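Local coordinates for protein beta-L-arabinobiosidase (PDB 5MQR) that probably hydrolyses glycosidic bonds in complex plant pectin as a beta-L-arabinobiosidase, at residues A[83-95]-A[105-119]. Numbering follows the deposited sequence.
Sequences WNGQFYYQYLADP and TFLMTSKDGYQWTNP
Tyr91 and Phe106 face each other as an antiparallel hydrogen-bonded pair, Phe106 N donating to Tyr91 O at 2.7 Å. Tyr91 holds CG between its backbone N and carbonyl carbon (chi1 73°), which swings the ring over the neighbouring strand. Phe106 CB sits over one face of that ring, 3.8 Å from its centroid. SE of selenomethionine Met108 lies at the ring edge, 4.0 Å from Tyr91 CE1, and Pro119 CG meets Tyr91 OH. A serine in place of Tyr91 would probably open a gap between Phe106, Met108 and Pro119. Further along this tightly packed face, Tyr89 turns its ring edge to the face of Trp116 (planes at 78°), and Trp116 CH2 lies 3.5 Å from Phe87 CB. Strand 52-57 adjoins Tyr89, Tyr91, Met108 and Trp116. Toward the more open turn end, contacts become polar: Thr109 OG1 donates to Phe87 O (2.7 Å) and accepts from Gln86 NE2 (2.8 Å), which points at it in the amide plane. Ser110 N reaches Phe87 O from the opposite face of its carbonyl plane. Exposed Lys111 touches Gln86 loosely, CG to CG at 4.1 Å. Strands 86-94 and 104-110 form the central hairpin of a four-stranded antiparallel sheet, characteristic of a beta-propeller blade.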
loop_
_atom_site.group_PDB
_atom_site.type_symbol
_atom_site.label_atom_id
_atom_site.label_comp_id
_atom_site.label_asym_id
_atom_site.label_seq_id
_atom_site.Cartn_x
_atom_site.Cartn_y
_atom_site.Cartn_z
ATOM N N TRP A 83 -13.844 -2.073 -26.867
ATOM C CA TRP A 83 -15.167 -1.817 -27.395
ATOM C C TRP A 83 -15.972 -3.087 -27.396
ATOM O O TRP A 83 -15.487 -4.113 -27.844
ATOM C CB TRP A 83 -15.012 -1.336 -28.832
ATOM C CG TRP A 83 -16.257 -0.936 -29.496
ATOM C CD1 TRP A 83 -16.995 0.173 -29.235
ATOM C CD2 TRP A 83 -16.922 -1.626 -30.562
ATOM N NE1 TRP A 83 -18.085 0.222 -30.074
ATOM C CE2 TRP A 83 -18.056 -0.867 -30.905
ATOM C CE3 TRP A 83 -16.661 -2.803 -31.264
ATOM C CZ2 TRP A 83 -18.947 -1.258 -31.918
ATOM C CZ3 TRP A 83 -17.532 -3.192 -32.282
ATOM C CH2 TRP A 83 -18.667 -2.422 -32.599
ATOM N N ASN A 84 -17.212 -3.008 -26.947
ATOM C CA ASN A 84 -18.098 -4.167 -26.866
ATOM C C ASN A 84 -17.501 -5.390 -26.187
ATOM O O ASN A 84 -17.580 -6.509 -26.717
ATOM C CB ASN A 84 -18.623 -4.528 -28.257
ATOM C CG ASN A 84 -20.037 -4.105 -28.421
ATOM O OD1 ASN A 84 -20.960 -4.917 -28.268
ATOM N ND2 ASN A 84 -20.237 -2.801 -28.619
ATOM N N GLY A 85 -16.873 -5.150 -25.036
ATOM C CA GLY A 85 -16.228 -6.191 -24.264
ATOM C C GLY A 85 -14.949 -6.750 -24.862
ATOM O O GLY A 85 -14.487 -7.782 -24.407
ATOM N N GLN A 86 -14.347 -6.092 -25.852
ATOM C CA GLN A 86 -13.140 -6.630 -26.509
ATOM C C GLN A 86 -12.071 -5.578 -26.733
ATOM O O GLN A 86 -12.401 -4.440 -27.059
ATOM C CB GLN A 86 -13.476 -7.259 -27.874
ATOM C CG GLN A 86 -14.241 -8.565 -27.741
ATOM C CD GLN A 86 -14.671 -9.187 -29.056
ATOM O OE1 GLN A 86 -15.746 -9.759 -29.127
ATOM N NE2 GLN A 86 -13.842 -9.093 -30.090
ATOM N N PHE A 87 -10.803 -5.995 -26.618
ATOM C CA PHE A 87 -9.675 -5.184 -27.033
ATOM C C PHE A 87 -9.569 -5.208 -28.547
ATOM O O PHE A 87 -9.795 -6.243 -29.163
ATOM C CB PHE A 87 -8.367 -5.706 -26.477
ATOM C CG PHE A 87 -8.252 -5.627 -24.985
ATOM C CD1 PHE A 87 -8.640 -6.700 -24.182
ATOM C CD2 PHE A 87 -7.710 -4.501 -24.385
ATOM C CE1 PHE A 87 -8.501 -6.642 -22.807
ATOM C CE2 PHE A 87 -7.566 -4.427 -23.019
ATOM C CZ PHE A 87 -7.963 -5.490 -22.226
ATOM N N TYR A 88 -9.221 -4.061 -29.130
ATOM C CA TYR A 88 -8.853 -3.940 -30.523
ATOM C C TYR A 88 -7.448 -3.349 -30.573
ATOM O O TYR A 88 -7.171 -2.289 -29.972
ATOM C CB TYR A 88 -9.863 -3.068 -31.260
ATOM C CG TYR A 88 -11.193 -3.764 -31.400
ATOM C CD1 TYR A 88 -12.120 -3.720 -30.385
ATOM C CD2 TYR A 88 -11.497 -4.508 -32.526
ATOM C CE1 TYR A 88 -13.323 -4.394 -30.492
ATOM C CE2 TYR A 88 -12.705 -5.186 -32.646
ATOM C CZ TYR A 88 -13.616 -5.127 -31.617
ATOM O OH TYR A 88 -14.830 -5.777 -31.699
ATOM N N TYR A 89 -6.575 -4.051 -31.308
ATOM C CA TYR A 89 -5.134 -3.823 -31.354
ATOM C C TYR A 89 -4.792 -3.665 -32.832
ATOM O O TYR A 89 -4.984 -4.592 -33.629
ATOM C CB TYR A 89 -4.426 -5.024 -30.738
ATOM C CG TYR A 89 -2.937 -4.884 -30.501
ATOM C CD1 TYR A 89 -2.042 -4.866 -31.557
ATOM C CD2 TYR A 89 -2.418 -4.823 -29.206
ATOM C CE1 TYR A 89 -0.688 -4.756 -31.348
ATOM C CE2 TYR A 89 -1.053 -4.736 -28.980
ATOM C CZ TYR A 89 -0.193 -4.695 -30.056
ATOM O OH TYR A 89 1.164 -4.573 -29.874
ATOM N N GLN A 90 -4.326 -2.473 -33.194
ATOM C CA GLN A 90 -3.978 -2.112 -34.573
ATOM C C GLN A 90 -2.465 -1.963 -34.617
ATOM O O GLN A 90 -1.884 -1.468 -33.660
ATOM C CB GLN A 90 -4.617 -0.778 -34.929
ATOM C CG GLN A 90 -4.637 -0.460 -36.394
ATOM C CD GLN A 90 -4.676 1.039 -36.716
ATOM O OE1 GLN A 90 -3.776 1.781 -36.334
ATOM N NE2 GLN A 90 -5.691 1.472 -37.461
ATOM N N TYR A 91 -1.829 -2.404 -35.700
ATOM C CA TYR A 91 -0.414 -2.155 -35.908
ATOM C C TYR A 91 -0.089 -2.095 -37.394
ATOM O O TYR A 91 -0.871 -2.540 -38.221
ATOM C CB TYR A 91 0.468 -3.183 -35.159
ATOM C CG TYR A 91 0.521 -4.586 -35.708
ATOM C CD1 TYR A 91 -0.402 -5.554 -35.299
ATOM C CD2 TYR A 91 1.508 -4.958 -36.617
ATOM C CE1 TYR A 91 -0.347 -6.856 -35.783
ATOM C CE2 TYR A 91 1.568 -6.257 -37.122
ATOM C CZ TYR A 91 0.636 -7.195 -36.722
ATOM O OH TYR A 91 0.713 -8.472 -37.209
ATOM N N LEU A 92 1.064 -1.530 -37.721
ATOM C CA LEU A 92 1.470 -1.457 -39.097
ATOM C C LEU A 92 2.691 -2.278 -39.388
ATOM O O LEU A 92 3.462 -2.593 -38.509
ATOM C CB LEU A 92 1.636 -0.031 -39.572
ATOM C CG LEU A 92 2.693 0.854 -38.975
ATOM C CD1 LEU A 92 4.021 0.774 -39.727
ATOM C CD2 LEU A 92 2.114 2.290 -39.006
ATOM N N ALA A 93 2.826 -2.641 -40.653
ATOM C CA ALA A 93 3.809 -3.614 -41.042
ATOM C C ALA A 93 4.274 -3.390 -42.465
ATOM O O ALA A 93 3.503 -2.989 -43.337
ATOM C CB ALA A 93 3.237 -5.030 -40.876
ATOM N N ASP A 94 5.556 -3.666 -42.670
ATOM C CA ASP A 94 6.165 -3.796 -43.978
ATOM C C ASP A 94 6.894 -5.163 -43.961
ATOM O O ASP A 94 7.192 -5.717 -42.876
ATOM C CB ASP A 94 7.191 -2.682 -44.221
ATOM C CG ASP A 94 6.567 -1.252 -44.349
ATOM O OD1 ASP A 94 5.640 -0.877 -43.603
ATOM O OD2 ASP A 94 7.070 -0.473 -45.184
ATOM N N PRO A 95 7.191 -5.720 -45.149
ATOM C CA PRO A 95 7.853 -7.022 -45.156
ATOM C C PRO A 95 9.181 -7.085 -44.417
ATOM O O PRO A 95 9.475 -8.126 -43.825
ATOM C CB PRO A 95 8.038 -7.312 -46.648
ATOM C CG PRO A 95 6.818 -6.691 -47.240
ATOM C CD PRO A 95 6.678 -5.386 -46.488
ATOM N N THR A 105 -1.827 -2.059 -42.646
ATOM C CA THR A 105 -2.231 -2.007 -41.249
ATOM C C THR A 105 -3.056 -3.245 -40.886
ATOM O O THR A 105 -3.969 -3.615 -41.614
ATOM C CB THR A 105 -3.034 -0.717 -40.998
ATOM O OG1 THR A 105 -2.196 0.405 -41.300
ATOM C CG2 THR A 105 -3.569 -0.620 -39.522
ATOM N N PHE A 106 -2.696 -3.864 -39.765
ATOM C CA PHE A 106 -3.317 -5.090 -39.247
ATOM C C PHE A 106 -4.233 -4.776 -38.065
ATOM O O PHE A 106 -4.011 -3.789 -37.352
ATOM C CB PHE A 106 -2.263 -6.059 -38.740
ATOM C CG PHE A 106 -1.541 -6.830 -39.810
ATOM C CD1 PHE A 106 -2.205 -7.807 -40.546
ATOM C CD2 PHE A 106 -0.179 -6.656 -40.009
ATOM C CE1 PHE A 106 -1.520 -8.572 -41.501
ATOM C CE2 PHE A 106 0.508 -7.414 -40.938
ATOM C CZ PHE A 106 -0.159 -8.378 -41.690
ATOM N N LEU A 107 -5.243 -5.620 -37.869
ATOM C CA LEU A 107 -6.121 -5.571 -36.692
ATOM C C LEU A 107 -6.279 -6.949 -36.045
ATOM O O LEU A 107 -6.448 -7.964 -36.752
ATOM C CB LEU A 107 -7.513 -5.079 -37.064
ATOM C CG LEU A 107 -8.519 -4.845 -35.938
ATOM C CD1 LEU A 107 -8.158 -3.576 -35.165
ATOM C CD2 LEU A 107 -9.923 -4.757 -36.496
HETATM N N MSE A 108 -6.287 -6.957 -34.714
HETATM C CA MSE A 108 -6.501 -8.146 -33.900
HETATM C C MSE A 108 -7.399 -7.797 -32.748
HETATM O O MSE A 108 -7.377 -6.673 -32.244
HETATM C CB MSE A 108 -5.217 -8.525 -33.173
HETATM C CG MSE A 108 -4.100 -8.953 -34.076
HETATM SE SE MSE A 108 -2.445 -8.935 -33.030
HETATM C CE MSE A 108 -2.573 -10.775 -32.354
ATOM N N THR A 109 -8.126 -8.794 -32.262
ATOM C CA THR A 109 -9.069 -8.594 -31.176
ATOM C C THR A 109 -8.984 -9.701 -30.106
ATOM O O THR A 109 -8.472 -10.776 -30.379
ATOM C CB THR A 109 -10.491 -8.373 -31.734
ATOM O OG1 THR A 109 -11.329 -7.906 -30.670
ATOM C CG2 THR A 109 -11.084 -9.629 -32.333
ATOM N N SER A 110 -9.436 -9.388 -28.884
ATOM C CA SER A 110 -9.407 -10.315 -27.735
ATOM C C SER A 110 -10.518 -9.993 -26.731
ATOM O O SER A 110 -10.750 -8.831 -26.424
ATOM C CB SER A 110 -8.034 -10.231 -27.056
ATOM O OG SER A 110 -7.899 -11.114 -25.953
ATOM N N LYS A 111 -11.196 -11.015 -26.216
ATOM C CA LYS A 111 -12.134 -10.833 -25.084
ATOM C C LYS A 111 -11.408 -10.509 -23.767
ATOM O O LYS A 111 -11.878 -9.678 -23.003
ATOM C CB LYS A 111 -13.016 -12.061 -24.885
ATOM C CG LYS A 111 -13.968 -12.326 -26.055
ATOM C CD LYS A 111 -14.343 -13.812 -26.225
ATOM C CE LYS A 111 -14.106 -14.316 -27.659
ATOM N NZ LYS A 111 -14.848 -15.580 -27.961
ATOM N N ASP A 112 -10.255 -11.134 -23.524
ATOM C CA ASP A 112 -9.580 -11.080 -22.209
ATOM C C ASP A 112 -8.225 -10.359 -22.175
ATOM O O ASP A 112 -7.703 -10.101 -21.097
ATOM C CB ASP A 112 -9.446 -12.496 -21.606
ATOM C CG ASP A 112 -8.596 -13.462 -22.475
ATOM O OD1 ASP A 112 -7.990 -13.079 -23.502
ATOM O OD2 ASP A 112 -8.531 -14.643 -22.117
ATOM N N GLY A 113 -7.675 -10.016 -23.332
ATOM C CA GLY A 113 -6.328 -9.450 -23.434
ATOM C C GLY A 113 -5.179 -10.458 -23.530
ATOM O O GLY A 113 -4.037 -10.054 -23.772
ATOM N N TYR A 114 -5.467 -11.752 -23.357
ATOM C CA TYR A 114 -4.448 -12.825 -23.367
ATOM C C TYR A 114 -4.458 -13.693 -24.634
ATOM O O TYR A 114 -3.398 -14.076 -25.144
ATOM C CB TYR A 114 -4.622 -13.736 -22.136
ATOM C CG TYR A 114 -4.304 -13.040 -20.837
ATOM C CD1 TYR A 114 -5.247 -12.229 -20.212
ATOM C CD2 TYR A 114 -3.038 -13.148 -20.256
ATOM C CE1 TYR A 114 -4.940 -11.558 -19.032
ATOM C CE2 TYR A 114 -2.732 -12.493 -19.074
ATOM C CZ TYR A 114 -3.681 -11.699 -18.469
ATOM O OH TYR A 114 -3.381 -11.066 -17.284
ATOM N N GLN A 115 -5.661 -14.012 -25.104
ATOM C CA GLN A 115 -5.911 -14.841 -26.298
ATOM C C GLN A 115 -6.517 -13.946 -27.379
ATOM O O GLN A 115 -7.602 -13.377 -27.206
ATOM C CB GLN A 115 -6.900 -15.950 -25.932
ATOM C CG GLN A 115 -7.300 -16.875 -27.068
ATOM C CD GLN A 115 -8.485 -17.785 -26.727
ATOM O OE1 GLN A 115 -9.356 -17.458 -25.910
ATOM N NE2 GLN A 115 -8.532 -18.931 -27.384
ATOM N N TRP A 116 -5.835 -13.876 -28.510
ATOM C CA TRP A 116 -6.173 -12.959 -29.582
ATOM C C TRP A 116 -6.486 -13.699 -30.896
ATOM O O TRP A 116 -5.947 -14.769 -31.167
ATOM C CB TRP A 116 -4.992 -12.017 -29.828
ATOM C CG TRP A 116 -4.680 -11.152 -28.672
ATOM C CD1 TRP A 116 -4.024 -11.508 -27.531
ATOM C CD2 TRP A 116 -5.022 -9.776 -28.532
ATOM N NE1 TRP A 116 -3.943 -10.431 -26.680
ATOM C CE2 TRP A 116 -4.545 -9.353 -27.270
ATOM C CE3 TRP A 116 -5.692 -8.860 -29.343
ATOM C CZ2 TRP A 116 -4.726 -8.058 -26.801
ATOM C CZ3 TRP A 116 -5.849 -7.573 -28.894
ATOM C CH2 TRP A 116 -5.372 -7.177 -27.631
ATOM N N THR A 117 -7.332 -13.095 -31.720
ATOM C CA THR A 117 -7.522 -13.541 -33.091
ATOM C C THR A 117 -6.252 -13.241 -33.901
ATOM O O THR A 117 -5.386 -12.444 -33.479
ATOM C CB THR A 117 -8.688 -12.797 -33.756
ATOM O OG1 THR A 117 -8.433 -11.390 -33.710
ATOM C CG2 THR A 117 -10.016 -13.100 -33.039
ATOM N N ASN A 118 -6.159 -13.864 -35.062
ATOM C CA ASN A 118 -5.072 -13.584 -35.984
ATOM C C ASN A 118 -5.141 -12.159 -36.558
ATOM O O ASN A 118 -6.229 -11.624 -36.752
ATOM C CB ASN A 118 -5.047 -14.624 -37.120
ATOM C CG ASN A 118 -4.708 -16.033 -36.618
ATOM O OD1 ASN A 118 -3.974 -16.221 -35.642
ATOM N ND2 ASN A 118 -5.258 -17.019 -37.277
ATOM N N PRO A 119 -3.964 -11.533 -36.808
ATOM C CA PRO A 119 -3.946 -10.234 -37.496
ATOM C C PRO A 119 -4.698 -10.363 -38.791
ATOM O O PRO A 119 -4.504 -11.325 -39.520
ATOM C CB PRO A 119 -2.464 -9.974 -37.784
ATOM C CG PRO A 119 -1.735 -10.822 -36.818
ATOM C CD PRO A 119 -2.617 -11.969 -36.405
#